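Local coordinates for flocculation protein FLO11 (Saccharomyces cerevisiae, PDB 4UYT), which mediates homotypic cell-cell adhesion between yeast cells during flocculation and supports adhesion to substrates, invasive growth and biofilm formation, here represented by its N-terminal Flo11 domain, at residues M30-D35 with F123-G128; K62-L67 with D92-F97. One frame throughout, in Å; residues are numbered along the deposited sequence. Where two conformers were deposited one is given.

Interaction 1 of 2, residues M30-D35 with F123-G128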
loop_
_atom_site.group_PDB
_atom_site.type_symbol
_atom_site.label_atom_id
_atom_site.label_comp_id
_atom_site.label_asym_id
_atom_site.label_seq_id
_atom_site.Cartn_x
_atom_site.Cartn_y
_atom_site.Cartn_z
ATOM N N MET A 30 -11.914 -4.972 8.511
ATOM C CA MET A 30 -11.016 -6.076 8.859
ATOM C C MET A 30 -9.580 -5.596 8.820
ATOM O O MET A 30 -9.200 -4.798 7.967
ATOM C CB MET A 30 -11.191 -7.237 7.885
ATOM C CG MET A 30 -10.332 -8.453 8.213
ATOM S SD MET A 30 -10.485 -9.780 7.011
ATOM C CE MET A 30 -9.603 -9.069 5.627
ATOM N N GLN A 31 -8.758 -6.090 9.722
ATOM C CA GLN A 31 -7.361 -5.718 9.727
ATOM C C GLN A 31 -6.613 -6.228 8.500
ATOM O O GLN A 31 -6.727 -7.379 8.099
ATOM C CB GLN A 31 -6.682 -6.213 10.974
ATOM C CG GLN A 31 -7.177 -5.502 12.230
ATOM C CD GLN A 31 -6.724 -6.177 13.494
ATOM O OE1 GLN A 31 -5.857 -7.075 13.492
ATOM N NE2 GLN A 31 -7.278 -5.728 14.597
ATOM N N TYR A 32 -5.811 -5.339 7.925
ATOM C CA TYR A 32 -4.836 -5.666 6.866
ATOM C C TYR A 32 -3.470 -5.168 7.332
ATOM O O TYR A 32 -3.384 -4.234 8.121
ATOM C CB TYR A 32 -5.171 -4.963 5.542
ATOM C CG TYR A 32 -6.423 -5.430 4.862
ATOM C CD1 TYR A 32 -7.680 -5.063 5.337
ATOM C CD2 TYR A 32 -6.356 -6.175 3.673
ATOM C CE1 TYR A 32 -8.833 -5.461 4.687
ATOM C CE2 TYR A 32 -7.509 -6.578 3.023
ATOM C CZ TYR A 32 -8.743 -6.223 3.543
ATOM O OH TYR A 32 -9.888 -6.609 2.888
ATOM N N THR A 33 -2.427 -5.738 6.718
ATOM C CA THR A 33 -1.074 -5.268 6.851
ATOM C C THR A 33 -0.487 -4.991 5.479
ATOM O O THR A 33 -0.907 -5.557 4.467
ATOM C CB THR A 33 -0.179 -6.282 7.601
ATOM O OG1 THR A 33 -0.156 -7.513 6.882
ATOM C CG2 THR A 33 -0.676 -6.514 9.039
ATOM N N LEU A 34 0.534 -4.145 5.465
ATOM C CA LEU A 34 1.285 -3.816 4.258
ATOM C C LEU A 34 2.756 -3.851 4.572
ATOM O O LEU A 34 3.176 -3.289 5.585
ATOM C CB LEU A 34 0.856 -2.441 3.705
ATOM C CG LEU A 34 1.561 -1.984 2.425
ATOM C CD1 LEU A 34 0.645 -1.094 1.579
ATOM C CD2 LEU A 34 2.877 -1.266 2.670
ATOM N N ASP A 35 3.537 -4.471 3.685
ATOM C CA ASP A 35 4.976 -4.419 3.744
ATOM C C ASP A 35 5.496 -3.977 2.372
ATOM O O ASP A 35 4.935 -4.296 1.350
ATOM C CB ASP A 35 5.548 -5.796 4.114
ATOM C CG ASP A 35 6.975 -5.754 4.550
ATOM O OD1 ASP A 35 7.506 -4.669 4.855
ATOM O OD2 ASP A 35 7.549 -6.866 4.669
ATOM N N PHE A 123 -10.597 -0.145 -1.638
ATOM C CA PHE A 123 -11.256 -1.430 -1.800
ATOM C C PHE A 123 -12.756 -1.194 -1.991
ATOM O O PHE A 123 -13.377 -0.425 -1.248
ATOM C CB PHE A 123 -11.117 -2.259 -0.526
ATOM C CG PHE A 123 -9.727 -2.790 -0.237
ATOM C CD1 PHE A 123 -8.737 -1.957 0.261
ATOM C CD2 PHE A 123 -9.439 -4.136 -0.388
ATOM C CE1 PHE A 123 -7.477 -2.460 0.547
ATOM C CE2 PHE A 123 -8.197 -4.652 -0.059
ATOM C CZ PHE A 123 -7.221 -3.816 0.422
ATOM N N GLU A 124 -13.337 -1.908 -2.940
ATOM C CA GLU A 124 -14.786 -1.970 -3.060
ATOM C C GLU A 124 -15.154 -3.430 -3.168
ATOM O O GLU A 124 -14.927 -4.067 -4.197
ATOM C CB GLU A 124 -15.297 -1.211 -4.297
ATOM C CG GLU A 124 -15.098 0.291 -4.258
ATOM C CD GLU A 124 -15.618 1.006 -5.505
ATOM O OE1 GLU A 124 -16.147 0.357 -6.436
ATOM O OE2 GLU A 124 -15.482 2.244 -5.555
ATOM N N TYR A 125 -15.783 -3.935 -2.110
ATOM C CA TYR A 125 -16.374 -5.252 -2.109
ATOM C C TYR A 125 -17.891 -5.141 -2.244
ATOM O O TYR A 125 -18.504 -4.136 -1.876
ATOM C CB TYR A 125 -16.072 -5.962 -0.795
ATOM C CG TYR A 125 -14.615 -6.304 -0.530
ATOM C CD1 TYR A 125 -14.071 -7.489 -1.014
ATOM C CD2 TYR A 125 -13.823 -5.521 0.309
ATOM C CE1 TYR A 125 -12.763 -7.867 -0.733
ATOM C CE2 TYR A 125 -12.523 -5.899 0.612
ATOM C CZ TYR A 125 -11.989 -7.075 0.098
ATOM O OH TYR A 125 -10.715 -7.515 0.405
ATOM N N LEU A 126 -18.491 -6.185 -2.788
ATOM C CA LEU A 126 -19.951 -6.311 -2.819
ATOM C C LEU A 126 -20.645 -5.229 -3.641
ATOM O O LEU A 126 -21.816 -4.942 -3.406
ATOM C CB LEU A 126 -20.557 -6.318 -1.397
ATOM C CG LEU A 126 -20.232 -7.460 -0.436
ATOM C CD1 LEU A 126 -21.204 -7.418 0.734
ATOM C CD2 LEU A 126 -20.303 -8.822 -1.114
ATOM N N GLN A 127 -19.951 -4.642 -4.604
ATOM C CA GLN A 127 -20.551 -3.695 -5.529
ATOM C C GLN A 127 -20.648 -4.364 -6.877
ATOM O O GLN A 127 -20.049 -5.420 -7.104
ATOM C CB GLN A 127 -19.731 -2.405 -5.610
ATOM C CG GLN A 127 -19.707 -1.603 -4.312
ATOM C CD GLN A 127 -21.083 -1.155 -3.845
ATOM O OE1 GLN A 127 -21.356 -1.087 -2.644
ATOM N NE2 GLN A 127 -21.960 -0.855 -4.788
ATOM N N GLY A 128 -21.431 -3.772 -7.770
ATOM C CA GLY A 128 -21.602 -4.342 -9.090
ATOM C C GLY A 128 -22.077 -5.778 -8.976
ATOM O O GLY A 128 -22.920 -6.105 -8.124
#
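Tyr32 and Tyr125 adopt nearly the same first torsion, with CG opposite the carbonyl carbon and beside the backbone nitrogen (chi1 -68° and -66°), and these two rotamers aim the phenol groups at each other from facing strands. The rings approach from opposite directions, and their hydroxyls meet in a hydrogen bond of 2.8 Å between Tyr32 OH and Tyr125 OH. Each hydroxyl oxygen lies near the plane of the partner ring, at its edge, so the bond joins the two rings end-on without stacking them. Tyr32 OH also comes within 3.6 Å of Tyr125 CE2, so the far end of one phenol is set against the rim of the other.

Phe123, two residues before Tyr125, points the same way and slides past Tyr32 in the opposite direction. Its CE2 touches Tyr32 CE2 at 3.7 Å, while its CZ lies 3.8 Å from the same Tyr32 atom. The ring centroids are 4.9 Å apart and the planes are inclined at 49°, an oblique pairing that is neither a stack nor an edge-to-face contact. Tyr32 therefore combines an apolar contact along its ring with a polar one at its tip, giving the hydroxyls of two buried tyrosines a partner in one another. Phe144 stacks on Phe123, and Trp137 meets the Tyr125 ring, extending the aromatic cluster; Leu146 touches both Tyr32 and Phe123.

With backbones still 11.6 Å apart at the nearest CA atoms, those of Tyr32 and Phe123, the segments 30-35 and 123-128 meet solely through side chains. Such interlayer packing between separate antiparallel sheets is characteristic of a beta sandwich, here the core of the fibronectin type III-like Flo11 domain.

Interaction 2 of 2, residues K62-L67 with D92-F97; sequences KYLWSL and DNPTDF
Just before Pro94, whose ring packs against Leu64, the amide oxygen OD1 of Asn93 is gripped by two donors of Thr95. The hydroxyl OG1 of Thr95 donates to Asn93 OD1 at 2.8 Å, in the carbonyl plane and on a lone pair. The second donor, the backbone N of Thr95, also lies 2.8 Å from Asn93 OD1 but approaches from above that plane, with an N-H...O angle of 150°. This backbone bond makes an Asx turn, which overlaps a type I beta turn from Asn93 to Asp96, closed by the backbone bond from Asp96 N to Asn93 O. Thr95 OG1 is also bonded to the backbone N of Ile59, and Asn93 ND2 to Asn58 OD1.

The turn offers the CB side of Pro94 to segment 62-67. Leu64 meets it with both methyls, CD2 lying 4.0 Å and CD1 4.1 Å from Pro94 CB. Farther along, Leu67 reaches Phe97 from the opposite direction. Its chi1 of -179° extends CG from the backbone and its chi2 leaves CD2 anti to CA, so that CD2 is the branch reaching over one face of the Phe97 ring, 4.0 Å from the centroid and 18° off the ring normal. This CH-pi contact is displaced toward the rim, where Leu67 CD2 is 3.8 Å from Phe97 CZ. Another flank of the same ring is bordered by the carbonyl oxygen of Pro94, which lies in the ring plane at its edge.

Leu81 touches both Leu67 and Phe97, and Tyr125 packs on Pro94. No hydrogen bond joins segments 62-67 and 92-97: the polar bonds shape the turn and tie it to the loop at Asn58 and Ile59, whereas the contact between the segments rests on van der Waals and CH-pi packing of buried side chains.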
loop_
_atom_site.group_PDB
_atom_site.type_symbol
_atom_site.label_atom_id
_atom_site.label_comp_id
_atom_site.label_asym_id
_atom_site.label_seq_id
_atom_site.Cartn_x
_atom_site.Cartn_y
_atom_site.Cartn_z
ATOM N N LYS A 62 -14.288 -13.455 -5.393
ATOM C CA LYS A 62 -15.631 -13.224 -5.899
ATOM C C LYS A 62 -16.322 -12.050 -5.215
ATOM O O LYS A 62 -17.216 -11.422 -5.798
ATOM C CB LYS A 62 -16.490 -14.486 -5.770
ATOM C CG LYS A 62 -16.968 -14.781 -4.362
ATOM C CD LYS A 62 -17.569 -16.167 -4.258
ATOM C CE LYS A 62 -18.156 -16.391 -2.882
ATOM N NZ LYS A 62 -18.643 -17.790 -2.740
ATOM N N TYR A 63 -15.914 -11.737 -3.988
ATOM C CA TYR A 63 -16.523 -10.624 -3.262
ATOM C C TYR A 63 -16.044 -9.248 -3.739
ATOM O O TYR A 63 -16.635 -8.237 -3.383
ATOM C CB TYR A 63 -16.230 -10.748 -1.771
ATOM C CG TYR A 63 -16.809 -11.965 -1.090
ATOM C CD1 TYR A 63 -18.162 -12.025 -0.768
ATOM C CD2 TYR A 63 -16.013 -13.054 -0.781
ATOM C CE1 TYR A 63 -18.699 -13.135 -0.143
ATOM C CE2 TYR A 63 -16.542 -14.171 -0.163
ATOM C CZ TYR A 63 -17.886 -14.202 0.155
ATOM O OH TYR A 63 -18.399 -15.318 0.769
ATOM N N LEU A 64 -14.956 -9.224 -4.509
ATOM C CA LEU A 64 -14.313 -7.977 -4.916
ATOM C C LEU A 64 -14.897 -7.375 -6.194
ATOM O O LEU A 64 -15.052 -8.056 -7.202
ATOM C CB LEU A 64 -12.826 -8.227 -5.113
ATOM C CG LEU A 64 -11.972 -6.975 -5.340
ATOM C CD1 LEU A 64 -11.879 -6.132 -4.075
ATOM C CD2 LEU A 64 -10.589 -7.373 -5.807
ATOM N N TRP A 65 -15.189 -6.073 -6.153
ATOM C CA TRP A 65 -15.583 -5.315 -7.343
ATOM C C TRP A 65 -14.393 -4.526 -7.920
ATOM O O TRP A 65 -14.130 -4.580 -9.118
ATOM C CB TRP A 65 -16.776 -4.403 -7.030
ATOM C CG TRP A 65 -17.217 -3.574 -8.178
ATOM C CD1 TRP A 65 -17.188 -2.222 -8.251
ATOM C CD2 TRP A 65 -17.757 -4.034 -9.425
ATOM N NE1 TRP A 65 -17.677 -1.796 -9.469
ATOM C CE2 TRP A 65 -18.027 -2.893 -10.211
ATOM C CE3 TRP A 65 -18.014 -5.293 -9.965
ATOM C CZ2 TRP A 65 -18.581 -2.974 -11.493
ATOM C CZ3 TRP A 65 -18.568 -5.371 -11.243
ATOM C CH2 TRP A 65 -18.827 -4.216 -11.994
ATOM N N SER A 66 -13.666 -3.817 -7.066
ATOM C CA SER A 66 -12.541 -3.058 -7.563
ATOM C C SER A 66 -11.519 -2.828 -6.470
ATOM O O SER A 66 -11.834 -2.789 -5.272
ATOM C CB SER A 66 -13.008 -1.721 -8.133
ATOM O OG SER A 66 -13.515 -0.875 -7.110
ATOM N N LEU A 67 -10.287 -2.649 -6.921
ATOM C CA LEU A 67 -9.147 -2.431 -6.038
ATOM C C LEU A 67 -8.170 -1.554 -6.801
ATOM O O LEU A 67 -7.784 -1.876 -7.924
ATOM C CB LEU A 67 -8.515 -3.774 -5.678
ATOM C CG LEU A 67 -7.325 -3.700 -4.726
ATOM C CD1 LEU A 67 -7.738 -3.169 -3.376
ATOM C CD2 LEU A 67 -6.688 -5.069 -4.585
ATOM N N ASP A 92 -5.168 -11.793 -7.703
ATOM C CA ASP A 92 -6.144 -12.858 -7.552
ATOM C C ASP A 92 -6.653 -13.096 -6.153
ATOM O O ASP A 92 -7.469 -13.985 -5.961
ATOM C CB ASP A 92 -5.625 -14.169 -8.161
ATOM C CG ASP A 92 -4.434 -14.744 -7.431
ATOM O OD1 ASP A 92 -4.022 -14.232 -6.367
ATOM O OD2 ASP A 92 -3.910 -15.763 -7.935
ATOM N N ASN A 93 -6.222 -12.303 -5.180
ATOM C CA ASN A 93 -6.659 -12.495 -3.793
ATOM C C ASN A 93 -6.579 -11.122 -3.129
ATOM O O ASN A 93 -5.495 -10.645 -2.909
ATOM C CB ASN A 93 -5.775 -13.516 -3.084
ATOM C CG ASN A 93 -6.212 -13.766 -1.668
ATOM O OD1 ASN A 93 -6.976 -12.981 -1.083
ATOM N ND2 ASN A 93 -5.717 -14.859 -1.090
ATOM N N PRO A 94 -7.723 -10.490 -2.817
ATOM C CA PRO A 94 -7.690 -9.136 -2.254
ATOM C C PRO A 94 -7.167 -9.129 -0.819
ATOM O O PRO A 94 -6.966 -8.058 -0.270
ATOM C CB PRO A 94 -9.156 -8.696 -2.321
ATOM C CG PRO A 94 -9.913 -9.976 -2.207
ATOM C CD PRO A 94 -9.096 -11.002 -2.948
ATOM N N THR A 95 -6.983 -10.309 -0.224
ATOM C CA THR A 95 -6.431 -10.440 1.110
ATOM C C THR A 95 -5.025 -11.056 1.113
ATOM O O THR A 95 -4.499 -11.326 2.182
ATOM C CB THR A 95 -7.396 -11.194 2.053
ATOM O OG1 THR A 95 -7.741 -12.477 1.525
ATOM C CG2 THR A 95 -8.644 -10.375 2.246
ATOM N N ASP A 96 -4.394 -11.200 -0.056
ATOM C CA ASP A 96 -2.986 -11.575 -0.117
ATOM C C ASP A 96 -2.508 -11.244 -1.520
ATOM O O ASP A 96 -2.645 -12.049 -2.445
ATOM C CB ASP A 96 -2.741 -13.053 0.221
ATOM C CG ASP A 96 -1.283 -13.357 0.470
ATOM O OD1 ASP A 96 -0.437 -12.594 -0.024
ATOM O OD2 ASP A 96 -1.004 -14.341 1.167
ATOM N N PHE A 97 -1.997 -10.037 -1.709
ATOM C CA PHE A 97 -1.596 -9.588 -3.034
ATOM C C PHE A 97 -0.347 -8.773 -2.972
ATOM O O PHE A 97 0.037 -8.252 -1.936
ATOM C CB PHE A 97 -2.718 -8.812 -3.745
ATOM C CG PHE A 97 -3.105 -7.486 -3.120
ATOM C CD1 PHE A 97 -2.465 -6.309 -3.472
ATOM C CD2 PHE A 97 -4.152 -7.406 -2.174
ATOM C CE1 PHE A 97 -2.855 -5.098 -2.922
ATOM C CE2 PHE A 97 -4.538 -6.189 -1.615
ATOM C CZ PHE A 97 -3.876 -5.040 -2.007
#

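Overall arrangement
The centres of interactions 1 and 2 lie 7 Å apart on the same side of the domain centre. In chain order the segments run 30-35, 62-67, 92-97 and 123-128, so interaction 2 falls wholly between the two halves of interaction 1. Strands 64-70 and 120-125 are antiparallel neighbours in the five-stranded sheet, linked by probable backbone hydrogen bonds from Trp65 N to Glu124 O and from Leu126 N to Tyr63 O. Strands 32-43 and 96-104 belong to the facing four-stranded sheet. Tyr125 OH packs on Pro94 CB, so the two contacts adjoin between the sheets. Both thus lie between the same two sheets of the Flo11 domain, the part that mediates homophilic binding.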